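Local coordinates for Alr4995 protein (PDB 6LRF) that acts as a bifunctional arginine dihydrolase and ornithine cyclodeaminase, probably breaking down arginine to ornithine and ammonia and then converting ornithine to proline, at residues Asp13-Asp18 with His30-Asp35; His529-Asn534 with Gly577-Gly582. All coordinates share one frame; numbering follows the deposited sequence.

Contact 1 of 2, residues Asp13-Asp18 with His30-Asp35; sequences DHYDVD and HKSSRD
His-30 grips the 13-18 loop at two points. Its ND1 N-H reaches OD2 of Asp-16 at 3.0 Å, meeting the syn lone pair; the acceptor lies in the ring plane and carboxylate and imidazole are nearly coplanar, 14° apart, although the bond is bent. The backbone N of His-30 gives a second, straighter bond of 2.9 Å to O of Val-17. Asp-16 has its CG anti to the backbone N (chi1 -168°), which carries the carboxylate across to the ring. At the other end, the guanidinium of Arg-34 lays one face beneath O of Asp-13 and CA of His-14. Between them, CE2 of Tyr-15 packs against OG of Ser-32, which is buried without a polar partner. Further out, the Tyr-15 hydroxyl is hydrogen-bonded to O of Glu-254, whose carboxylate accepts a hydrogen bond from N of Ser-33, the N-cap of helix 34-49. The loop after strand 6-9 is thereby held against the entry to this helix, in the region related to dimethylarginine dimethylhydrolases. The 2.8 Å between OD2 of Asp-16 and OD1 of Asp-18 suggests that one of the two acids is protonated, and the N-H of His-30 would probably help to stabilise any negative charge left on Asp-16.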
ATOM      1  N   ASP B  13     -48.855  32.242   6.610  1.00 48.85           N
ATOM      2  CA  ASP B  13     -49.823  32.084   7.706  1.00 51.03           C
ATOM      3  C   ASP B  13     -49.746  30.705   8.379  1.00 52.83           C
ATOM      4  O   ASP B  13     -50.002  30.582   9.580  1.00 50.84           O
ATOM      5  CB  ASP B  13     -51.255  32.331   7.203  1.00 49.50           C
ATOM      6  CG  ASP B  13     -51.551  33.813   6.935  1.00 50.34           C
ATOM      7  OD1 ASP B  13     -50.604  34.631   6.883  1.00 50.30           O
ATOM      8  OD2 ASP B  13     -52.744  34.160   6.766  1.00 52.66           O
ATOM      9  N   HIS B  14     -49.389  29.677   7.613  1.00 47.67           N
ATOM     10  CA  HIS B  14     -49.270  28.321   8.155  1.00 49.50           C
ATOM     11  C   HIS B  14     -47.962  27.663   7.728  1.00 48.30           C
ATOM     12  O   HIS B  14     -47.897  26.459   7.487  1.00 47.50           O
ATOM     13  CB  HIS B  14     -50.463  27.473   7.725  1.00 48.94           C
ATOM     14  CG  HIS B  14     -51.783  28.131   7.979  1.00 58.45           C
ATOM     15  ND1 HIS B  14     -52.722  28.330   6.988  1.00 61.48           N
ATOM     16  CD2 HIS B  14     -52.314  28.651   9.112  1.00 57.59           C
ATOM     17  CE1 HIS B  14     -53.778  28.937   7.501  1.00 53.92           C
ATOM     18  NE2 HIS B  14     -53.555  29.146   8.786  1.00 55.01           N
ATOM     19  N   TYR B  15     -46.914  28.468   7.637  1.00 46.08           N
ATOM     20  CA  TYR B  15     -45.616  27.951   7.261  1.00 48.50           C
ATOM     21  C   TYR B  15     -44.964  27.310   8.473  1.00 53.92           C
ATOM     22  O   TYR B  15     -45.116  27.777   9.605  1.00 51.76           O
ATOM     23  CB  TYR B  15     -44.733  29.059   6.684  1.00 47.72           C
ATOM     24  CG  TYR B  15     -43.292  28.653   6.432  1.00 50.84           C
ATOM     25  CD1 TYR B  15     -42.956  27.812   5.372  1.00 46.31           C
ATOM     26  CD2 TYR B  15     -42.265  29.123   7.247  1.00 50.20           C
ATOM     27  CE1 TYR B  15     -41.635  27.445   5.138  1.00 48.53           C
ATOM     28  CE2 TYR B  15     -40.942  28.766   7.018  1.00 48.59           C
ATOM     29  CZ  TYR B  15     -40.632  27.926   5.965  1.00 46.65           C
ATOM     30  OH  TYR B  15     -39.317  27.575   5.741  1.00 42.15           O
ATOM     31  N   ASP B  16     -44.240  26.233   8.206  1.00 54.61           N
ATOM     32  CA  ASP B  16     -43.577  25.444   9.225  1.00 60.47           C
ATOM     33  C   ASP B  16     -42.651  24.484   8.485  1.00 61.51           C
ATOM     34  O   ASP B  16     -42.724  24.378   7.257  1.00 59.25           O
ATOM     35  CB  ASP B  16     -44.609  24.692  10.080  1.00 62.22           C
ATOM     36  CG  ASP B  16     -44.012  24.086  11.349  1.00 72.51           C
ATOM     37  OD1 ASP B  16     -43.092  24.700  11.946  1.00 67.81           O
ATOM     38  OD2 ASP B  16     -44.482  22.997  11.757  1.00 74.12           O
ATOM     39  N   VAL B  17     -41.774  23.797   9.207  1.00 57.83           N
ATOM     40  CA  VAL B  17     -41.117  22.637   8.633  1.00 53.82           C
ATOM     41  C   VAL B  17     -41.761  21.404   9.278  1.00 57.92           C
ATOM     42  O   VAL B  17     -41.387  20.989  10.374  1.00 60.60           O
ATOM     43  CB  VAL B  17     -39.591  22.683   8.838  1.00 54.53           C
ATOM     44  CG1 VAL B  17     -38.932  21.469   8.208  1.00 56.82           C
ATOM     45  CG2 VAL B  17     -39.017  23.959   8.231  1.00 52.73           C
ATOM     46  N   ASP B  18     -42.768  20.856   8.598  1.00 55.59           N
ATOM     47  CA  ASP B  18     -43.553  19.722   9.091  1.00 60.43           C
ATOM     48  C   ASP B  18     -42.875  18.365   8.911  1.00 60.89           C
ATOM     49  O   ASP B  18     -43.109  17.434   9.684  1.00 61.11           O
ATOM     50  CB  ASP B  18     -44.908  19.659   8.377  1.00 60.95           C
ATOM     51  CG  ASP B  18     -45.859  20.761   8.804  1.00 71.33           C
ATOM     52  OD1 ASP B  18     -45.711  21.280   9.936  1.00 69.11           O
ATOM     53  OD2 ASP B  18     -46.774  21.092   8.008  1.00 68.55           O
ATOM     54  N   HIS B  30     -40.227  21.484  12.998  1.00 56.75           N
ATOM     55  CA  HIS B  30     -40.832  22.239  14.102  1.00 57.06           C
ATOM     56  C   HIS B  30     -39.865  23.213  14.781  1.00 61.63           C
ATOM     57  O   HIS B  30     -40.017  23.527  15.960  1.00 65.20           O
ATOM     58  CB  HIS B  30     -41.412  21.282  15.144  1.00 58.15           C
ATOM     59  CG  HIS B  30     -42.528  20.430  14.624  1.00 63.16           C
ATOM     60  ND1 HIS B  30     -43.424  20.876  13.675  1.00 63.76           N
ATOM     61  CD2 HIS B  30     -42.891  19.159  14.916  1.00 65.84           C
ATOM     62  CE1 HIS B  30     -44.293  19.917  13.407  1.00 66.88           C
ATOM     63  NE2 HIS B  30     -43.992  18.864  14.146  1.00 66.43           N
ATOM     64  N   LYS B  31     -38.882  23.693  14.024  1.00 63.81           N
ATOM     65  CA  LYS B  31     -37.897  24.653  14.525  1.00 60.46           C
ATOM     66  C   LYS B  31     -38.020  25.984  13.781  1.00 60.76           C
ATOM     67  O   LYS B  31     -37.034  26.703  13.592  1.00 58.84           O
ATOM     68  CB  LYS B  31     -36.475  24.092  14.380  1.00 59.69           C
ATOM     69  CG  LYS B  31     -35.921  23.427  15.638  1.00 61.46           C
ATOM     70  CD  LYS B  31     -34.564  22.794  15.383  1.00 56.09           C
ATOM     71  CE  LYS B  31     -33.442  23.645  15.965  1.00 58.55           C
ATOM     72  NZ  LYS B  31     -32.126  23.385  15.305  1.00 58.29           N
ATOM     73  N   SER B  32     -39.240  26.306  13.364  1.00 62.53           N
ATOM     74  CA  SER B  32     -39.486  27.499  12.563  1.00 64.83           C
ATOM     75  C   SER B  32     -40.158  28.624  13.355  1.00 63.22           C
ATOM     76  O   SER B  32     -41.275  28.461  13.850  1.00 65.82           O
ATOM     77  CB  SER B  32     -40.349  27.148  11.347  1.00 65.51           C
ATOM     78  OG  SER B  32     -40.609  28.303  10.566  1.00 62.95           O
ATOM     79  N   SER B  33     -39.474  29.761  13.463  1.00 59.54           N
ATOM     80  CA  SER B  33     -40.054  30.952  14.075  1.00 60.34           C
ATOM     81  C   SER B  33     -41.038  31.596  13.107  1.00 60.41           C
ATOM     82  O   SER B  33     -40.633  32.318  12.190  1.00 54.80           O
ATOM     83  CB  SER B  33     -38.966  31.958  14.466  1.00 57.80           C
ATOM     84  OG  SER B  33     -39.539  33.214  14.804  1.00 55.54           O
ATOM     85  N   ARG B  34     -42.327  31.335  13.308  1.00 54.63           N
ATOM     86  CA  ARG B  34     -43.337  31.843  12.393  1.00 53.58           C
ATOM     87  C   ARG B  34     -43.325  33.373  12.325  1.00 60.05           C
ATOM     88  O   ARG B  34     -43.610  33.960  11.279  1.00 56.87           O
ATOM     89  CB  ARG B  34     -44.728  31.340  12.785  1.00 51.65           C
ATOM     90  CG  ARG B  34     -45.779  31.679  11.742  1.00 53.64           C
ATOM     91  CD  ARG B  34     -47.120  31.078  12.072  1.00 58.69           C
ATOM     92  NE  ARG B  34     -47.164  29.652  11.775  1.00 65.19           N
ATOM     93  CZ  ARG B  34     -48.267  28.913  11.865  1.00 67.29           C
ATOM     94  NH1 ARG B  34     -48.233  27.615  11.578  1.00 65.07           N
ATOM     95  NH2 ARG B  34     -49.405  29.477  12.246  1.00 64.74           N
ATOM     96  N   ASP B  35     -42.961  34.026  13.426  1.00 56.08           N
ATOM     97  CA  ASP B  35     -42.985  35.483  13.453  1.00 57.72           C
ATOM     98  C   ASP B  35     -41.763  36.106  12.761  1.00 55.55           C
ATOM     99  O   ASP B  35     -41.822  37.240  12.279  1.00 55.83           O
ATOM    100  CB  ASP B  35     -43.119  35.971  14.899  1.00 60.37           C
ATOM    101  CG  ASP B  35     -44.458  35.575  15.517  1.00 63.27           C
ATOM    102  OD1 ASP B  35     -45.507  35.913  14.927  1.00 62.92           O
ATOM    103  OD2 ASP B  35     -44.469  34.927  16.584  1.00 66.76           O
TER

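Contact 2 of 2, residues His529-Asn534 with Gly577-Gly582; sequences HDIEQN and GIIRSG
Within the Rossmann-fold region, helix 524-536 meets the loop that leads into helix 583-589, and Asn-534 and Asp-530, one turn apart, face that loop. OG of Ser-581 donates to OD1 of Asn-534 at 2.8 Å, 26° off the carbonyl plane. The amide nitrogen turns back on its own helix: ND2 gives a nearly straight bond (174°) of 2.7 Å to O of Asp-530, which takes N of Asn-534 from the opposite face. Replacing Asn-534 by alanine removes both amide bonds and is likely to leave the Ser-581 hydroxyl without this acceptor and a gap beside Gly-582. CA of Gly-582 sits 3.4 Å from ND2 of Asn-534 and 3.6 Å from OD1 of Asp-530, and a CB there would clash with both. With chi1 at 170°, the Asp-530 carboxylate reaches beyond Gly-582, where OD1 and OD2 accept the backbone N-H groups of Val-583 and Met-584. A water donates to OD2 of Asp-530 and O of Ser-581. Alongside, the CD1 methyls of Ile-531 and Ile-579 touch at 3.8 Å, Ile-531 also meeting Val-560 and Ile-570. A carboxylate from one helix thus binds the first-turn amides of another, whose N-cap is glycine.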
ATOM      1  N   HIS B 529      -6.035  13.078 -22.237  1.00 18.10           N
ATOM      2  CA  HIS B 529      -6.872  13.297 -21.060  1.00 18.34           C
ATOM      3  C   HIS B 529      -7.086  14.779 -20.777  1.00 21.53           C
ATOM      4  O   HIS B 529      -8.179  15.185 -20.395  1.00 19.52           O
ATOM      5  CB  HIS B 529      -6.258  12.619 -19.828  1.00 22.60           C
ATOM      6  CG  HIS B 529      -6.448  11.139 -19.811  1.00 24.58           C
ATOM      7  ND1 HIS B 529      -7.496  10.534 -19.152  1.00 32.69           N
ATOM      8  CD2 HIS B 529      -5.749  10.143 -20.403  1.00 25.39           C
ATOM      9  CE1 HIS B 529      -7.418   9.225 -19.318  1.00 34.07           C
ATOM     10  NE2 HIS B 529      -6.370   8.963 -20.080  1.00 26.17           N
ATOM     11  N   ASP B 530      -6.036  15.577 -20.942  1.00 21.04           N
ATOM     12  CA  ASP B 530      -6.141  17.015 -20.729  1.00 21.39           C
ATOM     13  C   ASP B 530      -7.119  17.615 -21.732  1.00 25.85           C
ATOM     14  O   ASP B 530      -7.989  18.417 -21.377  1.00 22.40           O
ATOM     15  CB  ASP B 530      -4.781  17.685 -20.865  1.00 20.60           C
ATOM     16  CG  ASP B 530      -4.875  19.213 -20.883  1.00 26.10           C
ATOM     17  OD1 ASP B 530      -5.213  19.815 -19.830  1.00 25.85           O
ATOM     18  OD2 ASP B 530      -4.570  19.809 -21.938  1.00 26.19           O
ATOM     19  N   ILE B 531      -6.983  17.213 -22.991  1.00 18.04           N
ATOM     20  CA  ILE B 531      -7.853  17.752 -24.015  1.00 20.26           C
ATOM     21  C   ILE B 531      -9.282  17.253 -23.778  1.00 22.78           C
ATOM     22  O   ILE B 531     -10.211  18.035 -23.842  1.00 21.08           O
ATOM     23  CB  ILE B 531      -7.344  17.397 -25.403  1.00 21.10           C
ATOM     24  CG1 ILE B 531      -6.005  18.110 -25.627  1.00 23.07           C
ATOM     25  CG2 ILE B 531      -8.355  17.813 -26.462  1.00 22.84           C
ATOM     26  CD1 ILE B 531      -5.288  17.761 -26.922  1.00 27.72           C
ATOM     27  N   GLU B 532      -9.452  15.977 -23.433  1.00 19.74           N
ATOM     28  CA  GLU B 532     -10.791  15.456 -23.147  1.00 25.01           C
ATOM     29  C   GLU B 532     -11.472  16.205 -21.999  1.00 24.26           C
ATOM     30  O   GLU B 532     -12.644  16.569 -22.097  1.00 24.21           O
ATOM     31  CB  GLU B 532     -10.742  13.964 -22.818  1.00 23.82           C
ATOM     32  CG  GLU B 532     -12.117  13.309 -22.789  1.00 25.79           C
ATOM     33  CD  GLU B 532     -12.118  11.942 -22.113  1.00 33.25           C
ATOM     34  OE1 GLU B 532     -11.037  11.342 -21.905  1.00 31.41           O
ATOM     35  OE2 GLU B 532     -13.217  11.477 -21.762  1.00 32.36           O
ATOM     36  N   GLN B 533     -10.743  16.426 -20.912  1.00 23.73           N
ATOM     37  CA  GLN B 533     -11.313  17.091 -19.746  1.00 22.69           C
ATOM     38  C   GLN B 533     -11.763  18.497 -20.098  1.00 27.28           C
ATOM     39  O   GLN B 533     -12.776  18.978 -19.590  1.00 26.60           O
ATOM     40  CB  GLN B 533     -10.311  17.133 -18.591  1.00 26.72           C
ATOM     41  CG  GLN B 533     -10.533  18.297 -17.593  1.00 31.57           C
ATOM     42  CD  GLN B 533      -9.385  18.459 -16.576  1.00 42.29           C
ATOM     43  OE1 GLN B 533      -9.306  17.710 -15.606  1.00 52.57           O
ATOM     44  NE2 GLN B 533      -8.501  19.441 -16.795  1.00 38.55           N
ATOM     45  N   ASN B 534     -11.020  19.148 -20.983  1.00 21.87           N
ATOM     46  CA  ASN B 534     -11.298  20.538 -21.302  1.00 25.99           C
ATOM     47  C   ASN B 534     -12.344  20.707 -22.399  1.00 25.61           C
ATOM     48  O   ASN B 534     -13.087  21.676 -22.393  1.00 28.20           O
ATOM     49  CB  ASN B 534      -9.996  21.254 -21.679  1.00 29.08           C
ATOM     50  CG  ASN B 534      -9.191  21.648 -20.455  1.00 30.00           C
ATOM     51  OD1 ASN B 534      -9.427  22.701 -19.871  1.00 31.50           O
ATOM     52  ND2 ASN B 534      -8.271  20.780 -20.031  1.00 22.90           N
ATOM     53  N   GLY B 577      -9.912  26.942 -32.645  1.00 37.14           N
ATOM     54  CA  GLY B 577     -10.807  27.221 -31.536  1.00 30.68           C
ATOM     55  C   GLY B 577     -11.567  26.049 -30.926  1.00 32.74           C
ATOM     56  O   GLY B 577     -12.486  26.269 -30.141  1.00 32.76           O
ATOM     57  N   ILE B 578     -11.219  24.806 -31.261  1.00 29.64           N
ATOM     58  CA  ILE B 578     -11.940  23.677 -30.657  1.00 30.80           C
ATOM     59  C   ILE B 578     -11.325  23.298 -29.295  1.00 29.35           C
ATOM     60  O   ILE B 578     -12.020  22.807 -28.409  1.00 29.04           O
ATOM     61  CB  ILE B 578     -11.981  22.427 -31.575  1.00 35.26           C
ATOM     62  CG1 ILE B 578     -10.630  21.721 -31.591  1.00 32.80           C
ATOM     63  CG2 ILE B 578     -12.435  22.792 -32.995  1.00 34.09           C
ATOM     64  CD1 ILE B 578     -10.601  20.528 -32.473  1.00 38.96           C
ATOM     65  N   ILE B 579     -10.025  23.533 -29.135  1.00 29.47           N
ATOM     66  CA  ILE B 579      -9.387  23.457 -27.826  1.00 26.53           C
ATOM     67  C   ILE B 579      -9.222  24.872 -27.271  1.00 29.58           C
ATOM     68  O   ILE B 579      -8.528  25.690 -27.877  1.00 26.55           O
ATOM     69  CB  ILE B 579      -8.001  22.793 -27.889  1.00 29.08           C
ATOM     70  CG1 ILE B 579      -8.087  21.370 -28.455  1.00 26.68           C
ATOM     71  CG2 ILE B 579      -7.357  22.810 -26.504  1.00 24.53           C
ATOM     72  CD1 ILE B 579      -6.711  20.768 -28.696  1.00 30.15           C
ATOM     73  N   ARG B 580      -9.831  25.152 -26.120  1.00 25.98           N
ATOM     74  CA  ARG B 580      -9.884  26.520 -25.605  1.00 31.98           C
ATOM     75  C   ARG B 580      -9.278  26.687 -24.217  1.00 30.42           C
ATOM     76  O   ARG B 580      -9.141  27.798 -23.725  1.00 31.57           O
ATOM     77  CB  ARG B 580     -11.334  27.011 -25.582  1.00 32.28           C
ATOM     78  CG  ARG B 580     -11.916  27.189 -26.962  1.00 35.87           C
ATOM     79  CD  ARG B 580     -13.307  27.783 -26.918  1.00 44.81           C
ATOM     80  NE  ARG B 580     -13.771  28.063 -28.271  1.00 54.26           N
ATOM     81  CZ  ARG B 580     -13.516  29.191 -28.926  1.00 55.92           C
ATOM     82  NH1 ARG B 580     -12.810  30.154 -28.345  1.00 56.01           N
ATOM     83  NH2 ARG B 580     -13.972  29.362 -30.161  1.00 60.48           N
ATOM     84  N   SER B 581      -8.917  25.583 -23.579  1.00 28.97           N
ATOM     85  CA  SER B 581      -8.340  25.666 -22.250  1.00 27.97           C
ATOM     86  C   SER B 581      -7.556  24.406 -21.915  1.00 28.33           C
ATOM     87  O   SER B 581      -7.719  23.374 -22.581  1.00 24.15           O
ATOM     88  CB  SER B 581      -9.437  25.887 -21.209  1.00 25.80           C
ATOM     89  OG  SER B 581     -10.404  24.854 -21.282  1.00 28.53           O
ATOM     90  N   GLY B 582      -6.705  24.497 -20.890  1.00 23.48           N
ATOM     91  CA  GLY B 582      -6.053  23.323 -20.347  1.00 27.52           C
ATOM     92  C   GLY B 582      -4.556  23.334 -20.551  1.00 27.07           C
ATOM     93  O   GLY B 582      -3.995  24.301 -21.086  1.00 26.66           O
TER
HETATM   94  O   HOH W   1      -5.557  21.821 -23.481  1.00 25.25           O

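The two contacts come in series along the chain and lie in different parts of this multidomain protein, their centres 49 Å apart and their nearest atoms about 38 Å apart. Contact 1 belongs to the N-terminal region related to dimethylarginine dimethylhydrolases, where the loop after strand 6-9 folds back on the start of helix 34-49. Contact 2 opens nearly 500 residues later, in the Rossmann-fold region, between helix 524-536 and the loop leading into helix 583-589, the former following directly on strand 519-523 of the parallel sheet. They share neither a sheet nor a helix. Contact 1 is partly buried near the periphery of the chain, whereas contact 2 is buried much nearer its centre; each joins elements within its own region, and neither bridges the two.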